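Local coordinates for protein N-hydroxyarylamine O-acetyltransferase (Bacillus cereus, PDB 4DMO) that probably transfers acetyl groups from acetyl-CoA to arylamines and N-hydroxyarylamines by means of a Cys-His-Glu catalytic triad, at residues L123-F128 with G185-Y189; P136-L140 with D150-R154. All coordinates share one frame; numbering follows the deposited sequence.

Contact 1: residues L123-F128 with G185-Y189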
ATOM      1  N   LEU A 123      -5.085  11.507  -4.711  1.00 32.20           N
ATOM      2  CA  LEU A 123      -4.147  10.648  -4.004  1.00 20.73           C
ATOM      3  C   LEU A 123      -4.420   9.208  -4.416  1.00 23.30           C
ATOM      4  O   LEU A 123      -5.542   8.709  -4.264  1.00 19.73           O
ATOM      5  CB  LEU A 123      -4.355  10.785  -2.512  1.00 21.15           C
ATOM      6  CG  LEU A 123      -3.539   9.960  -1.527  1.00 22.61           C
ATOM      7  CD1 LEU A 123      -2.093  10.451  -1.449  1.00 23.41           C
ATOM      8  CD2 LEU A 123      -4.220  10.053  -0.184  1.00 23.55           C
ATOM      9  N   ILE A 124      -3.394   8.544  -4.938  1.00 21.75           N
ATOM     10  CA  ILE A 124      -3.477   7.117  -5.236  1.00 18.81           C
ATOM     11  C   ILE A 124      -2.803   6.284  -4.120  1.00 19.43           C
ATOM     12  O   ILE A 124      -1.573   6.272  -3.983  1.00 18.23           O
ATOM     13  CB  ILE A 124      -2.819   6.823  -6.600  1.00 19.30           C
ATOM     14  CG1 ILE A 124      -3.386   7.785  -7.662  1.00 28.98           C
ATOM     15  CG2 ILE A 124      -2.986   5.350  -6.977  1.00 21.20           C
ATOM     16  CD1 ILE A 124      -4.942   7.786  -7.788  1.00 22.68           C
ATOM     17  N   GLU A 125      -3.619   5.595  -3.332  1.00 15.43           N
ATOM     18  CA  GLU A 125      -3.125   4.899  -2.149  1.00 19.73           C
ATOM     19  C   GLU A 125      -3.436   3.417  -2.204  1.00 16.11           C
ATOM     20  O   GLU A 125      -4.581   2.988  -2.012  1.00 11.17           O
ATOM     21  CB  GLU A 125      -3.705   5.510  -0.861  1.00 17.54           C
ATOM     22  CG  GLU A 125      -3.210   4.869   0.415  1.00 20.11           C
ATOM     23  CD  GLU A 125      -1.694   4.896   0.520  1.00 18.48           C
ATOM     24  OE1 GLU A 125      -1.131   6.002   0.714  1.00 14.42           O
ATOM     25  OE2 GLU A 125      -1.077   3.803   0.439  1.00 13.01           O
ATOM     26  N   VAL A 126      -2.377   2.633  -2.426  1.00 14.02           N
ATOM     27  CA  VAL A 126      -2.492   1.181  -2.503  1.00 15.29           C
ATOM     28  C   VAL A 126      -1.582   0.443  -1.495  1.00 16.35           C
ATOM     29  O   VAL A 126      -1.529  -0.799  -1.496  1.00  9.03           O
ATOM     30  CB  VAL A 126      -2.198   0.694  -3.935  1.00 13.20           C
ATOM     31  CG1 VAL A 126      -3.183   1.343  -4.880  1.00 16.77           C
ATOM     32  CG2 VAL A 126      -0.770   1.032  -4.326  1.00 11.39           C
ATOM     33  N   GLY A 127      -0.938   1.196  -0.591  1.00 15.06           N
ATOM     34  CA  GLY A 127       0.072   0.624   0.276  1.00 14.16           C
ATOM     35  C   GLY A 127      -0.064   0.795   1.768  1.00 16.58           C
ATOM     36  O   GLY A 127       0.834   0.403   2.523  1.00 22.58           O
ATOM     37  N   PHE A 128      -1.179   1.349   2.199  1.00 17.29           N
ATOM     38  CA  PHE A 128      -1.372   1.711   3.608  1.00 22.82           C
ATOM     39  C   PHE A 128      -1.968   0.541   4.356  1.00 19.62           C
ATOM     40  O   PHE A 128      -3.068   0.643   4.907  1.00 15.62           O
ATOM     41  CB  PHE A 128      -2.338   2.914   3.720  1.00 17.38           C
ATOM     42  CG  PHE A 128      -2.379   3.569   5.079  1.00 18.74           C
ATOM     43  CD1 PHE A 128      -3.548   4.137   5.546  1.00 24.85           C
ATOM     44  CD2 PHE A 128      -1.250   3.644   5.874  1.00 18.82           C
ATOM     45  CE1 PHE A 128      -3.599   4.766   6.798  1.00 23.62           C
ATOM     46  CE2 PHE A 128      -1.295   4.264   7.110  1.00 23.43           C
ATOM     47  CZ  PHE A 128      -2.480   4.835   7.565  1.00 21.87           C
ATOM     48  N   GLY A 185      -4.915   9.347   9.333  1.00 17.87           N
ATOM     49  CA  GLY A 185      -4.231   8.159   8.832  1.00 18.41           C
ATOM     50  C   GLY A 185      -2.771   8.494   8.681  1.00 13.84           C
ATOM     51  O   GLY A 185      -1.905   8.014   9.413  1.00 13.13           O
ATOM     52  N   TYR A 186      -2.499   9.372   7.737  1.00 13.19           N
ATOM     53  CA  TYR A 186      -1.188   9.974   7.701  1.00 21.90           C
ATOM     54  C   TYR A 186      -1.222  11.410   7.196  1.00 21.61           C
ATOM     55  O   TYR A 186      -2.187  11.862   6.550  1.00 14.56           O
ATOM     56  CB  TYR A 186      -0.223   9.138   6.867  1.00 15.07           C
ATOM     57  CG  TYR A 186      -0.657   8.964   5.433  1.00 19.27           C
ATOM     58  CD1 TYR A 186      -1.287   7.791   5.005  1.00 13.96           C
ATOM     59  CD2 TYR A 186      -0.410   9.958   4.501  1.00 15.98           C
ATOM     60  CE1 TYR A 186      -1.671   7.640   3.697  1.00 17.13           C
ATOM     61  CE2 TYR A 186      -0.781   9.806   3.186  1.00 15.91           C
ATOM     62  CZ  TYR A 186      -1.406   8.651   2.786  1.00 16.91           C
ATOM     63  OH  TYR A 186      -1.791   8.509   1.472  1.00 21.24           O
ATOM     64  N   ALA A 187      -0.155  12.117   7.564  1.00 16.42           N
ATOM     65  CA  ALA A 187       0.122  13.437   7.076  1.00 17.46           C
ATOM     66  C   ALA A 187       1.177  13.313   5.993  1.00 17.55           C
ATOM     67  O   ALA A 187       2.079  12.464   6.083  1.00 17.31           O
ATOM     68  CB  ALA A 187       0.633  14.318   8.232  1.00 19.53           C
ATOM     69  N   PHE A 188       1.076  14.153   4.970  1.00 14.96           N
ATOM     70  CA  PHE A 188       2.083  14.184   3.911  1.00 20.43           C
ATOM     71  C   PHE A 188       2.278  15.595   3.376  1.00 26.09           C
ATOM     72  O   PHE A 188       1.433  16.449   3.585  1.00 22.87           O
ATOM     73  CB  PHE A 188       1.706  13.263   2.753  1.00 19.72           C
ATOM     74  CG  PHE A 188       0.430  13.660   2.036  1.00 19.50           C
ATOM     75  CD1 PHE A 188      -0.808  13.321   2.555  1.00 18.52           C
ATOM     76  CD2 PHE A 188       0.476  14.348   0.836  1.00 23.56           C
ATOM     77  CE1 PHE A 188      -1.980  13.668   1.889  1.00 18.87           C
ATOM     78  CE2 PHE A 188      -0.696  14.708   0.180  1.00 25.49           C
ATOM     79  CZ  PHE A 188      -1.919  14.355   0.707  1.00 22.55           C
ATOM     80  N   TYR A 189       3.409  15.813   2.709  1.00 19.10           N
ATOM     81  CA  TYR A 189       3.690  17.039   1.987  1.00 23.40           C
ATOM     82  C   TYR A 189       3.336  16.844   0.497  1.00 27.89           C
ATOM     83  O   TYR A 189       3.637  15.791  -0.081  1.00 24.09           O
ATOM     84  CB  TYR A 189       5.174  17.394   2.130  1.00 18.70           C
ATOM     85  CG  TYR A 189       5.614  17.712   3.530  1.00 20.70           C
ATOM     86  CD1 TYR A 189       5.354  18.968   4.083  1.00 21.24           C
ATOM     87  CD2 TYR A 189       6.296  16.761   4.319  1.00 20.87           C
ATOM     88  CE1 TYR A 189       5.762  19.287   5.397  1.00 19.97           C
ATOM     89  CE2 TYR A 189       6.719  17.074   5.652  1.00 17.94           C
ATOM     90  CZ  TYR A 189       6.430  18.349   6.166  1.00 22.47           C
ATOM     91  OH  TYR A 189       6.804  18.706   7.444  1.00 30.80           O
TER

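Contact 2: residues P136-L140 with D150-R154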
ATOM      1  N   PRO A 136      -9.126   6.261  -6.330  1.00 21.19           N
ATOM      2  CA  PRO A 136      -8.494   7.567  -6.125  1.00 21.51           C
ATOM      3  C   PRO A 136      -9.241   8.431  -5.095  1.00 26.48           C
ATOM      4  O   PRO A 136     -10.460   8.414  -5.013  1.00 18.44           O
ATOM      5  CB  PRO A 136      -8.566   8.216  -7.522  1.00 24.76           C
ATOM      6  CG  PRO A 136      -8.663   7.087  -8.453  1.00 21.72           C
ATOM      7  CD  PRO A 136      -9.505   6.064  -7.739  1.00 26.86           C
ATOM      8  N   VAL A 137      -8.485   9.157  -4.285  1.00 27.49           N
ATOM      9  CA  VAL A 137      -9.075  10.055  -3.319  1.00 25.37           C
ATOM     10  C   VAL A 137      -8.842  11.485  -3.812  1.00 25.61           C
ATOM     11  O   VAL A 137      -7.694  11.954  -3.909  1.00 25.18           O
ATOM     12  CB  VAL A 137      -8.456   9.886  -1.905  1.00 22.92           C
ATOM     13  CG1 VAL A 137      -9.204  10.802  -0.900  1.00 22.54           C
ATOM     14  CG2 VAL A 137      -8.498   8.423  -1.467  1.00 19.69           C
ATOM     15  N   PRO A 138      -9.931  12.180  -4.135  1.00 22.13           N
ATOM     16  CA  PRO A 138      -9.803  13.541  -4.653  1.00 28.08           C
ATOM     17  C   PRO A 138      -9.380  14.516  -3.569  1.00 24.09           C
ATOM     18  O   PRO A 138      -9.917  14.524  -2.463  1.00 22.97           O
ATOM     19  CB  PRO A 138     -11.212  13.861  -5.137  1.00 26.43           C
ATOM     20  CG  PRO A 138     -12.110  13.044  -4.231  1.00 28.09           C
ATOM     21  CD  PRO A 138     -11.337  11.772  -3.945  1.00 30.48           C
ATOM     22  N   PHE A 139      -8.405  15.337  -3.905  1.00 20.44           N
ATOM     23  CA  PHE A 139      -7.969  16.394  -3.026  1.00 29.09           C
ATOM     24  C   PHE A 139      -9.091  17.418  -2.750  1.00 30.66           C
ATOM     25  O   PHE A 139      -9.031  18.137  -1.752  1.00 31.08           O
ATOM     26  CB  PHE A 139      -6.756  17.105  -3.629  1.00 23.07           C
ATOM     27  CG  PHE A 139      -5.433  16.467  -3.278  1.00 24.62           C
ATOM     28  CD1 PHE A 139      -5.110  15.204  -3.740  1.00 23.30           C
ATOM     29  CD2 PHE A 139      -4.508  17.151  -2.493  1.00 29.61           C
ATOM     30  CE1 PHE A 139      -3.884  14.628  -3.431  1.00 31.27           C
ATOM     31  CE2 PHE A 139      -3.275  16.579  -2.160  1.00 31.05           C
ATOM     32  CZ  PHE A 139      -2.961  15.318  -2.645  1.00 29.86           C
ATOM     33  N   LEU A 140     -10.099  17.477  -3.626  1.00 33.01           N
ATOM     34  CA  LEU A 140     -11.238  18.392  -3.448  1.00 40.54           C
ATOM     35  C   LEU A 140     -12.018  18.122  -2.170  1.00 36.66           C
ATOM     36  O   LEU A 140     -12.790  18.964  -1.724  1.00 42.26           O
ATOM     37  CB  LEU A 140     -12.182  18.380  -4.656  1.00 33.94           C
ATOM     38  CG  LEU A 140     -11.748  19.299  -5.802  1.00 36.33           C
ATOM     39  CD1 LEU A 140     -12.844  19.414  -6.839  1.00 34.97           C
ATOM     40  CD2 LEU A 140     -11.323  20.685  -5.322  1.00 38.10           C
ATOM     41  N   ASP A 150     -14.022   4.719   5.399  1.00 23.39           N
ATOM     42  CA  ASP A 150     -14.220   5.984   4.671  1.00 24.26           C
ATOM     43  C   ASP A 150     -12.919   6.796   4.621  1.00 23.39           C
ATOM     44  O   ASP A 150     -12.179   6.786   5.593  1.00 20.77           O
ATOM     45  CB  ASP A 150     -15.305   6.828   5.356  1.00 32.34           C
ATOM     46  CG  ASP A 150     -16.716   6.337   5.065  1.00 42.50           C
ATOM     47  OD1 ASP A 150     -16.945   5.108   5.082  1.00 39.09           O
ATOM     48  OD2 ASP A 150     -17.591   7.202   4.802  1.00 42.57           O
ATOM     49  N   TYR A 151     -12.661   7.507   3.515  1.00 19.98           N
ATOM     50  CA  TYR A 151     -11.401   8.232   3.343  1.00 24.99           C
ATOM     51  C   TYR A 151     -11.600   9.583   2.706  1.00 23.98           C
ATOM     52  O   TYR A 151     -12.410   9.715   1.804  1.00 25.68           O
ATOM     53  CB  TYR A 151     -10.429   7.426   2.459  1.00 21.40           C
ATOM     54  CG  TYR A 151     -10.087   6.092   3.040  1.00 21.08           C
ATOM     55  CD1 TYR A 151     -10.925   4.997   2.856  1.00 20.23           C
ATOM     56  CD2 TYR A 151      -8.951   5.926   3.819  1.00 21.56           C
ATOM     57  CE1 TYR A 151     -10.610   3.757   3.403  1.00 20.68           C
ATOM     58  CE2 TYR A 151      -8.641   4.691   4.386  1.00 18.68           C
ATOM     59  CZ  TYR A 151      -9.477   3.613   4.155  1.00 17.09           C
ATOM     60  OH  TYR A 151      -9.184   2.393   4.714  1.00 16.63           O
ATOM     61  N   ARG A 152     -10.856  10.585   3.171  1.00 23.11           N
ATOM     62  CA  ARG A 152     -10.940  11.923   2.592  1.00 20.75           C
ATOM     63  C   ARG A 152      -9.653  12.672   2.854  1.00 18.69           C
ATOM     64  O   ARG A 152      -8.945  12.429   3.847  1.00 17.75           O
ATOM     65  CB  ARG A 152     -12.130  12.715   3.184  1.00 23.25           C
ATOM     66  CG  ARG A 152     -11.809  13.437   4.485  1.00 27.74           C
ATOM     67  CD  ARG A 152     -13.021  14.100   5.162  1.00 34.83           C
ATOM     68  NE  ARG A 152     -12.732  14.463   6.559  1.00 32.65           N
ATOM     69  CZ  ARG A 152     -13.635  14.925   7.431  1.00 38.00           C
ATOM     70  NH1 ARG A 152     -14.904  15.095   7.060  1.00 38.06           N
ATOM     71  NH2 ARG A 152     -13.286  15.203   8.684  1.00 28.15           N
ATOM     72  N   ILE A 153      -9.383  13.632   1.994  1.00 20.47           N
ATOM     73  CA  ILE A 153      -8.200  14.459   2.151  1.00 24.74           C
ATOM     74  C   ILE A 153      -8.578  15.826   2.703  1.00 21.92           C
ATOM     75  O   ILE A 153      -9.610  16.369   2.344  1.00 24.50           O
ATOM     76  CB  ILE A 153      -7.525  14.662   0.794  1.00 25.37           C
ATOM     77  CG1 ILE A 153      -6.933  13.330   0.310  1.00 22.10           C
ATOM     78  CG2 ILE A 153      -6.480  15.765   0.891  1.00 27.08           C
ATOM     79  CD1 ILE A 153      -6.327  13.429  -1.050  1.00 27.29           C
ATOM     80  N   ARG A 154      -7.750  16.381   3.575  1.00 19.09           N
ATOM     81  CA  ARG A 154      -7.929  17.761   3.989  1.00 29.50           C
ATOM     82  C   ARG A 154      -6.596  18.467   3.940  1.00 27.97           C
ATOM     83  O   ARG A 154      -5.557  17.889   4.271  1.00 24.15           O
ATOM     84  CB  ARG A 154      -8.560  17.865   5.384  1.00 29.64           C
ATOM     85  CG  ARG A 154     -10.010  17.392   5.424  1.00 23.54           C
ATOM     86  CD  ARG A 154     -10.786  18.010   6.610  1.00 27.07           C
ATOM     87  NE  ARG A 154     -10.367  17.466   7.903  1.00 25.78           N
ATOM     88  CZ  ARG A 154      -9.655  18.128   8.825  1.00 31.75           C
ATOM     89  NH1 ARG A 154      -9.257  19.378   8.625  1.00 24.50           N
ATOM     90  NH2 ARG A 154      -9.309  17.525   9.954  1.00 26.06           N
TER
HETATM   91  O   HOH W   1     -11.134  13.571  -0.316  1.00 17.29           O

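Contact 1: residues L123-F128 with G185-Y189
Tyr186 and Glu125 meet inside the curled antiparallel sheet that forms the beta-barrel domain of the arylamine N-acetyltransferase fold. Tyr186 is on strand 183-188; Glu125 and Phe128 are in the loop that follows strand 120-124. The two strands are not neighbours in the sheet, and the contact is made mostly by side chains. From CB, the Tyr186 chain turns to put CG between the backbone N and the carbonyl carbon (chi1 60°). Tyr186 CD1 then lies 4.0 Å above the plane of the Phe128 ring, over its centre. This is a T-shaped stack, with the edge of Tyr186 on the face of Phe128 and the planes 87° apart. Further along, Tyr186 CE1 and CZ each come to 3.4 Å from Glu125 OE1. At the tip, Tyr186 OH gives a weak hydrogen bond of 2.7 Å to the same OE1. Leu123 CD2 also packs on Tyr186 OH, at 3.3 Å. Glu125 OE1 has a second partner in His110 NE2, whose ring also meets the Tyr186 ring, and Glu125 OE2 is bonded by Asn75 ND2. The pairing with His110 is consistent with Glu125 being the glutamate of the catalytic triad. Phe128 CZ lies 3.7 Å from the O of Gly185, which with Tyr186 makes a classic beta bulge opposite Leu165. On the loop, Gly127 N donates to the anti lone pair of Glu125 OE2 over 2.8 Å.

Contact 2: residues P136-L140 with D150-R154
Pro138 O accepts a hydrogen bond of 2.6 Å from a water. The same water accepts one of 2.9 Å from Ile153 N. It thus bridges the two backbones, which share no direct hydrogen bond. The side chain of Ile153 fills most of the contact. Its CG1 is anti to the carbonyl carbon and the chain runs on extended (chi2 177°), which carries CD1 over one face of the Phe139 ring. This is a CH-pi contact: Ile153 CD1 sits 3.8 Å from the centroid of the Phe139 ring, offset toward the rim. The closest ring atom is Phe139 CD1, 3.4 Å from Ile153 CD1. Strand 137-138 is one edge of the long antiparallel sheet, and strand 149-158 lies next to the other edge. The contact thus brings the two margins of the curled sheet near each other, consistent with closure of the beta-barrel by packing and a water. Val137 packs beside Ile153, CG1 to CG1 at 3.6 Å. Arg152 points away and forms a salt bridge with Glu166 and a cation-pi contact with Trp182. Tyr151 offers mainly its base, CB 4.5 Å from Val137 CG2; its OH bonds to Thr148 OG1.

Both contacts join strands of one curled sheet or the residues just after them, and the segments of contact 2 lie between those of contact 1 along the chain. Contact 1 is buried: its centre is about 8 Å from the centre of the chain, and it combines aromatic packing with a buried carboxylate. The centre of contact 2 is about 16 Å from the centre of the chain. This contact is only partly buried, and is apolar apart from its water bridge. Strands 120-124 and 137-138 are sheet neighbours, and Leu123 N is probably hydrogen-bonded to Val137 O. The apolar layers also merge: Leu123 CB packs on Ile153 CD1 at 3.6 Å, and Phe188 CZ on Phe139 CZ at 3.6 Å.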